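Local coordinates for protein putative glutaryl-CoA dehydrogenase (Thermus thermophilus, PDB 2EBA) that binds flavin-adenine dinucleotide as a four-chain, largely helical flavoprotein of the acyl-CoA dehydrogenase family, at residues Glu365-His368 against Asp369-Thr372; Leu320-Arg323 against Gln324-Lys328. All coordinates share one frame; numbering follows the deposited sequence.

Contact 1: Glu365-His368 against Asp369-Thr372. With FAD (flavin-adenine dinucleotide), chain I.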
loop_
_atom_site.group_PDB
_atom_site.type_symbol
_atom_site.label_atom_id
_atom_site.label_comp_id
_atom_site.label_asym_id
_atom_site.label_seq_id
_atom_site.Cartn_x
_atom_site.Cartn_y
_atom_site.Cartn_z
ATOM N N GLU A 365 -23.321 -2.140 -6.419
ATOM C CA GLU A 365 -23.012 -2.674 -7.740
ATOM C C GLU A 365 -21.802 -3.601 -7.629
ATOM O O GLU A 365 -20.934 -3.630 -8.505
ATOM C CB GLU A 365 -22.730 -1.530 -8.709
ATOM C CG GLU A 365 -23.917 -0.595 -8.871
ATOM C CD GLU A 365 -24.750 -0.913 -10.094
ATOM O OE1 GLU A 365 -24.690 -2.059 -10.576
ATOM O OE2 GLU A 365 -25.475 -0.018 -10.574
ATOM N N GLY A 366 -21.774 -4.369 -6.542
ATOM C CA GLY A 366 -20.682 -5.298 -6.296
ATOM C C GLY A 366 -19.548 -4.624 -5.555
ATOM O O GLY A 366 -18.922 -3.734 -6.103
ATOM N N THR A 367 -19.288 -5.014 -4.311
ATOM C CA THR A 367 -18.195 -4.408 -3.551
ATOM C C THR A 367 -16.821 -4.750 -4.144
ATOM O O THR A 367 -16.698 -5.619 -5.013
ATOM C CB THR A 367 -18.177 -4.866 -2.075
ATOM O OG1 THR A 367 -18.046 -6.289 -2.013
ATOM C CG2 THR A 367 -19.427 -4.449 -1.372
ATOM N N HIS A 368 -15.786 -4.077 -3.650
ATOM C CA HIS A 368 -14.431 -4.312 -4.127
ATOM C C HIS A 368 -14.098 -5.790 -4.063
ATOM O O HIS A 368 -13.604 -6.367 -5.022
ATOM C CB HIS A 368 -13.432 -3.516 -3.293
ATOM C CG HIS A 368 -12.051 -3.501 -3.866
ATOM N ND1 HIS A 368 -11.137 -4.507 -3.636
ATOM C CD2 HIS A 368 -11.444 -2.626 -4.702
ATOM C CE1 HIS A 368 -10.026 -4.251 -4.304
ATOM N NE2 HIS A 368 -10.189 -3.116 -4.960
ATOM N N ASP A 369 -14.401 -6.404 -2.931
ATOM C CA ASP A 369 -14.135 -7.817 -2.746
ATOM C C ASP A 369 -14.943 -8.790 -3.612
ATOM O O ASP A 369 -14.415 -9.826 -4.010
ATOM C CB ASP A 369 -14.277 -8.184 -1.266
ATOM C CG ASP A 369 -13.169 -7.586 -0.418
ATOM O OD1 ASP A 369 -12.034 -7.491 -0.916
ATOM O OD2 ASP A 369 -13.414 -7.222 0.748
ATOM N N VAL A 370 -16.204 -8.502 -3.910
ATOM C CA VAL A 370 -16.924 -9.449 -4.755
ATOM C C VAL A 370 -16.304 -9.470 -6.157
ATOM O O VAL A 370 -16.196 -10.524 -6.785
ATOM C CB VAL A 370 -18.446 -9.132 -4.884
ATOM C CG1 VAL A 370 -19.057 -8.945 -3.512
ATOM C CG2 VAL A 370 -18.670 -7.930 -5.762
ATOM N N HIS A 371 -15.884 -8.310 -6.646
ATOM C CA HIS A 371 -15.297 -8.245 -7.974
ATOM C C HIS A 371 -13.979 -9.000 -7.983
ATOM O O HIS A 371 -13.637 -9.660 -8.963
ATOM C CB HIS A 371 -15.110 -6.790 -8.386
ATOM C CG HIS A 371 -16.400 -6.062 -8.583
ATOM N ND1 HIS A 371 -17.335 -6.448 -9.520
ATOM C CD2 HIS A 371 -16.926 -4.985 -7.950
ATOM C CE1 HIS A 371 -18.380 -5.642 -9.455
ATOM N NE2 HIS A 371 -18.158 -4.748 -8.510
ATOM N N THR A 372 -13.244 -8.896 -6.879
ATOM C CA THR A 372 -11.985 -9.606 -6.737
ATOM C C THR A 372 -12.278 -11.098 -6.893
ATOM O O THR A 372 -11.537 -11.821 -7.571
ATOM C CB THR A 372 -11.345 -9.359 -5.347
ATOM O OG1 THR A 372 -10.905 -8.004 -5.259
ATOM C CG2 THR A 372 -10.148 -10.264 -5.132
HETATM P PA FAD I . -22.641 -7.145 2.797
HETATM O O1A FAD I . -22.972 -7.787 4.127
HETATM O O2A FAD I . -23.037 -7.809 1.502
HETATM O O5B FAD I . -21.052 -6.825 2.806
HETATM C C5B FAD I . -20.366 -6.320 3.827
HETATM C C4B FAD I . -18.866 -6.467 3.832
HETATM O O4B FAD I . -18.476 -7.973 3.505
HETATM C C3B FAD I . -18.349 -5.993 2.368
HETATM O O3B FAD I . -16.981 -5.659 2.575
HETATM C C2B FAD I . -18.172 -7.196 1.412
HETATM O O2B FAD I . -17.057 -7.088 0.611
HETATM C C1B FAD I . -17.800 -8.257 2.417
HETATM N N9A FAD I . -18.268 -9.578 1.814
HETATM C C8A FAD I . -19.517 -9.903 1.523
HETATM N N7A FAD I . -19.489 -11.187 1.033
HETATM C C5A FAD I . -18.205 -11.641 1.044
HETATM C C6A FAD I . -17.564 -12.868 0.667
HETATM N N6A FAD I . -18.263 -13.898 0.160
HETATM N N1A FAD I . -16.205 -12.988 0.821
HETATM C C2A FAD I . -15.457 -11.962 1.327
HETATM N N3A FAD I . -16.047 -10.778 1.694
HETATM C C4A FAD I . -17.414 -10.603 1.570
HETATM N N1 FAD I . -28.976 -2.318 -4.264
HETATM C C2 FAD I . -29.909 -2.516 -5.255
HETATM O O2 FAD I . -30.272 -3.668 -5.550
HETATM N N3 FAD I . -30.447 -1.446 -5.916
HETATM C C4 FAD I . -30.068 -0.162 -5.602
HETATM O O4 FAD I . -30.581 0.800 -6.208
HETATM C C4X FAD I . -29.115 0.063 -4.587
HETATM N N5 FAD I . -28.732 1.341 -4.236
HETATM C C5X FAD I . -27.833 1.568 -3.221
HETATM C C6 FAD I . -27.491 2.897 -2.862
HETATM C C7 FAD I . -26.587 3.142 -1.797
HETATM C C7M FAD I . -26.284 4.586 -1.459
HETATM C C8 FAD I . -26.006 2.043 -1.088
HETATM C C8M FAD I . -25.036 2.213 0.062
HETATM C C9 FAD I . -26.346 0.729 -1.453
HETATM C C9A FAD I . -27.265 0.451 -2.519
HETATM N N10 FAD I . -27.648 -0.855 -2.891
HETATM C C10 FAD I . -28.560 -1.055 -3.902
HETATM C "C1'" FAD I . -27.122 -2.045 -2.205
HETATM C "C2'" FAD I . -25.666 -2.316 -2.445
HETATM O "O2'" FAD I . -25.516 -3.009 -3.674
HETATM C "C3'" FAD I . -25.163 -3.083 -1.257
HETATM O "O3'" FAD I . -24.816 -2.141 -0.247
HETATM C "C4'" FAD I . -23.944 -3.952 -1.544
HETATM O "O4'" FAD I . -24.338 -5.180 -2.162
HETATM C "C5'" FAD I . -23.211 -4.280 -0.258
HETATM O "O5'" FAD I . -23.932 -5.254 0.470
HETATM P P FAD I . -24.447 -5.064 1.995
HETATM O O1P FAD I . -24.575 -3.616 2.353
HETATM O O2P FAD I . -25.685 -5.913 2.150
HETATM O O3P FAD I . -23.219 -5.637 2.848
#
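Thr367 and Val370 meet at the N-cap of helix 368-380, where the chain passes the ribose of FAD in the acyl-CoA dehydrogenase fold. The two side chains cross at about a right angle. With chi1 at 59°, Thr367 OG1 sits between its own backbone N and carbonyl carbon, a position from which it faces both the helix start and the cofactor. It accepts a weak capping bond from Val370 N and shares a hydrogen bond with FAD O2B at 2.9 Å, while Val370 CG1 packs against the same OG1 at 3.2 Å. The other methyl of Val370, CG2, lies 3.4 Å from Gly366 CA and also covers one face of the His371 imidazole. That ring reaches back along the loop. Its NE2 donates to Glu365 O at 3.0 Å, on a lone pair of the carbonyl and close to the ring plane, though the N-H is bent to 135°. Ser319 OG is hydrogen-bonded to ND1, so both ring nitrogens are held, which limits the ring's rotation. Glu365 O has a second donor in Arg245. Asp369 lays its CB near FAD O2B and sends OD2 to a salt bridge with Lys286 of a second subunit, joining cofactor site and assembly. One turn along the helix, Thr372 N donates to His368 O at 3.2 Å, and the carbonyl of Thr367 takes His371 N at 3.3 Å with an N-H...O angle of 166°.

Contact 2: Leu320-Arg323 against Gln324-Lys328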
loop_
_atom_site.group_PDB
_atom_site.type_symbol
_atom_site.label_atom_id
_atom_site.label_comp_id
_atom_site.label_asym_id
_atom_site.label_seq_id
_atom_site.Cartn_x
_atom_site.Cartn_y
_atom_site.Cartn_z
ATOM N N LEU A 320 -13.602 -6.046 -13.632
ATOM C CA LEU A 320 -12.241 -5.541 -13.528
ATOM C C LEU A 320 -12.237 -4.021 -13.565
ATOM O O LEU A 320 -11.647 -3.378 -12.695
ATOM C CB LEU A 320 -11.369 -6.089 -14.659
ATOM C CG LEU A 320 -9.962 -5.492 -14.721
ATOM C CD1 LEU A 320 -9.231 -5.808 -13.438
ATOM C CD2 LEU A 320 -9.194 -6.070 -15.884
ATOM N N ALA A 321 -12.910 -3.451 -14.560
ATOM C CA ALA A 321 -12.981 -2.003 -14.729
ATOM C C ALA A 321 -13.688 -1.264 -13.585
ATOM O O ALA A 321 -13.251 -0.197 -13.175
ATOM C CB ALA A 321 -13.654 -1.668 -16.056
ATOM N N LYS A 322 -14.781 -1.815 -13.080
ATOM C CA LYS A 322 -15.498 -1.173 -11.985
ATOM C C LYS A 322 -14.621 -1.176 -10.731
ATOM O O LYS A 322 -14.426 -0.150 -10.081
ATOM C CB LYS A 322 -16.816 -1.909 -11.725
ATOM C CG LYS A 322 -17.801 -1.153 -10.868
ATOM C CD LYS A 322 -17.562 -1.375 -9.389
ATOM C CE LYS A 322 -18.692 -0.757 -8.579
ATOM N NZ LYS A 322 -18.574 -1.051 -7.121
ATOM N N ARG A 323 -14.080 -2.348 -10.422
ATOM C CA ARG A 323 -13.222 -2.548 -9.259
ATOM C C ARG A 323 -12.037 -1.608 -9.275
ATOM O O ARG A 323 -11.824 -0.857 -8.324
ATOM C CB ARG A 323 -12.722 -3.990 -9.242
ATOM C CG ARG A 323 -11.862 -4.373 -8.049
ATOM C CD ARG A 323 -10.635 -5.111 -8.540
ATOM N NE ARG A 323 -10.025 -5.950 -7.524
ATOM C CZ ARG A 323 -8.752 -6.313 -7.541
ATOM N NH1 ARG A 323 -7.951 -5.902 -8.516
ATOM N NH2 ARG A 323 -8.286 -7.104 -6.590
ATOM N N GLN A 324 -11.271 -1.640 -10.363
ATOM C CA GLN A 324 -10.088 -0.785 -10.485
ATOM C C GLN A 324 -10.378 0.716 -10.477
ATOM O O GLN A 324 -9.791 1.466 -9.701
ATOM C CB GLN A 324 -9.303 -1.111 -11.758
ATOM C CG GLN A 324 -8.688 -2.492 -11.801
ATOM C CD GLN A 324 -7.818 -2.792 -10.601
ATOM O OE1 GLN A 324 -8.273 -3.402 -9.639
ATOM N NE2 GLN A 324 -6.564 -2.356 -10.647
ATOM N N ASN A 325 -11.284 1.158 -11.340
ATOM C CA ASN A 325 -11.584 2.578 -11.430
ATOM C C ASN A 325 -12.180 3.212 -10.181
ATOM O O ASN A 325 -11.794 4.312 -9.794
ATOM C CB ASN A 325 -12.492 2.856 -12.641
ATOM C CG ASN A 325 -11.799 2.573 -13.966
ATOM O OD1 ASN A 325 -12.354 2.825 -15.039
ATOM N ND2 ASN A 325 -10.582 2.049 -13.896
ATOM N N VAL A 326 -13.132 2.542 -9.549
ATOM C CA VAL A 326 -13.741 3.114 -8.353
ATOM C C VAL A 326 -12.724 3.179 -7.212
ATOM O O VAL A 326 -12.639 4.189 -6.511
ATOM C CB VAL A 326 -15.016 2.309 -7.941
ATOM C CG1 VAL A 326 -15.639 2.894 -6.669
ATOM C CG2 VAL A 326 -16.035 2.343 -9.093
ATOM N N TRP A 327 -11.936 2.116 -7.053
ATOM C CA TRP A 327 -10.928 2.054 -6.012
ATOM C C TRP A 327 -9.987 3.232 -6.158
ATOM O O TRP A 327 -9.686 3.934 -5.191
ATOM C CB TRP A 327 -10.117 0.766 -6.140
ATOM C CG TRP A 327 -9.099 0.581 -5.071
ATOM C CD1 TRP A 327 -7.875 -0.014 -5.201
ATOM C CD2 TRP A 327 -9.244 0.905 -3.683
ATOM N NE1 TRP A 327 -7.252 -0.085 -3.980
ATOM C CE2 TRP A 327 -8.071 0.469 -3.029
ATOM C CE3 TRP A 327 -10.258 1.522 -2.925
ATOM C CZ2 TRP A 327 -7.879 0.626 -1.647
ATOM C CZ3 TRP A 327 -10.067 1.681 -1.541
ATOM C CH2 TRP A 327 -8.887 1.233 -0.923
ATOM N N LYS A 328 -9.518 3.432 -7.384
ATOM C CA LYS A 328 -8.592 4.515 -7.698
ATOM C C LYS A 328 -9.201 5.873 -7.419
ATOM O O LYS A 328 -8.553 6.731 -6.837
ATOM C CB LYS A 328 -8.137 4.417 -9.161
ATOM C CG LYS A 328 -7.230 3.228 -9.407
ATOM C CD LYS A 328 -6.901 3.007 -10.866
ATOM C CE LYS A 328 -6.055 1.768 -11.005
ATOM N NZ LYS A 328 -5.742 1.528 -12.438
#
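On helix 315-340 the consecutive residues Arg323 and Gln324 lie side by side, their side chains pointing the same way. Arg323 NH1 donates to Gln324 OE1 at 2.8 Å. The bond is bent, with an N-H...O angle of 135°; the donor stands above the amide plane and the oxygen is tilted 29° from the guanidinium plane. OE1 also rests 3.1 Å from Arg323 CD. Gln324 folds back to reach this spot, its chain turned at chi2 (-54°), and its CG lies 3.7 Å from Leu320 CD1. In this C-terminal helical domain of the acyl-CoA dehydrogenase fold, the same polar pair faces another subunit: Arg323 NH1 forms a salt bridge with Glu289 and Gln324 NE2 a hydrogen bond with Glu296, both of the third subunit. Around the helix, Val326 CG2 approaches Lys322 CD at 4.0 Å, against the aliphatic part of a lysine whose NZ bonds to the carbonyls of Val361 and Tyr364. The backbone keeps regular i to i+4 bonds, from Gln324 N to Leu320 O at 2.9 Å through to Trp327 N to Arg323 O at 3.2 Å, where Trp327 CB also closes on that carbonyl oxygen.

How the contacts relate
From the N terminus, contact 2 comes first, within helix 315-340, and contact 1 follows after helix 351-361, where the loop enters helix 368-380. Each joins two segments that follow one another without a gap, so neither closes a long loop; they lie in series, without nesting or crossing, their centres about 9 Å apart. Side chains of contact 2 meet contact 1 directly: Lys322 NZ probably bonds Gly366 O at 2.9 Å, and Arg323 NH2 probably bonds Thr372 OG1 at 3.1 Å. The Trp327 and His368 rings add an edge-to-face pair. Helix 315-340 is thereby tied to the cofactor-side start of helix 368-380, while both contacts reach neighbouring subunits.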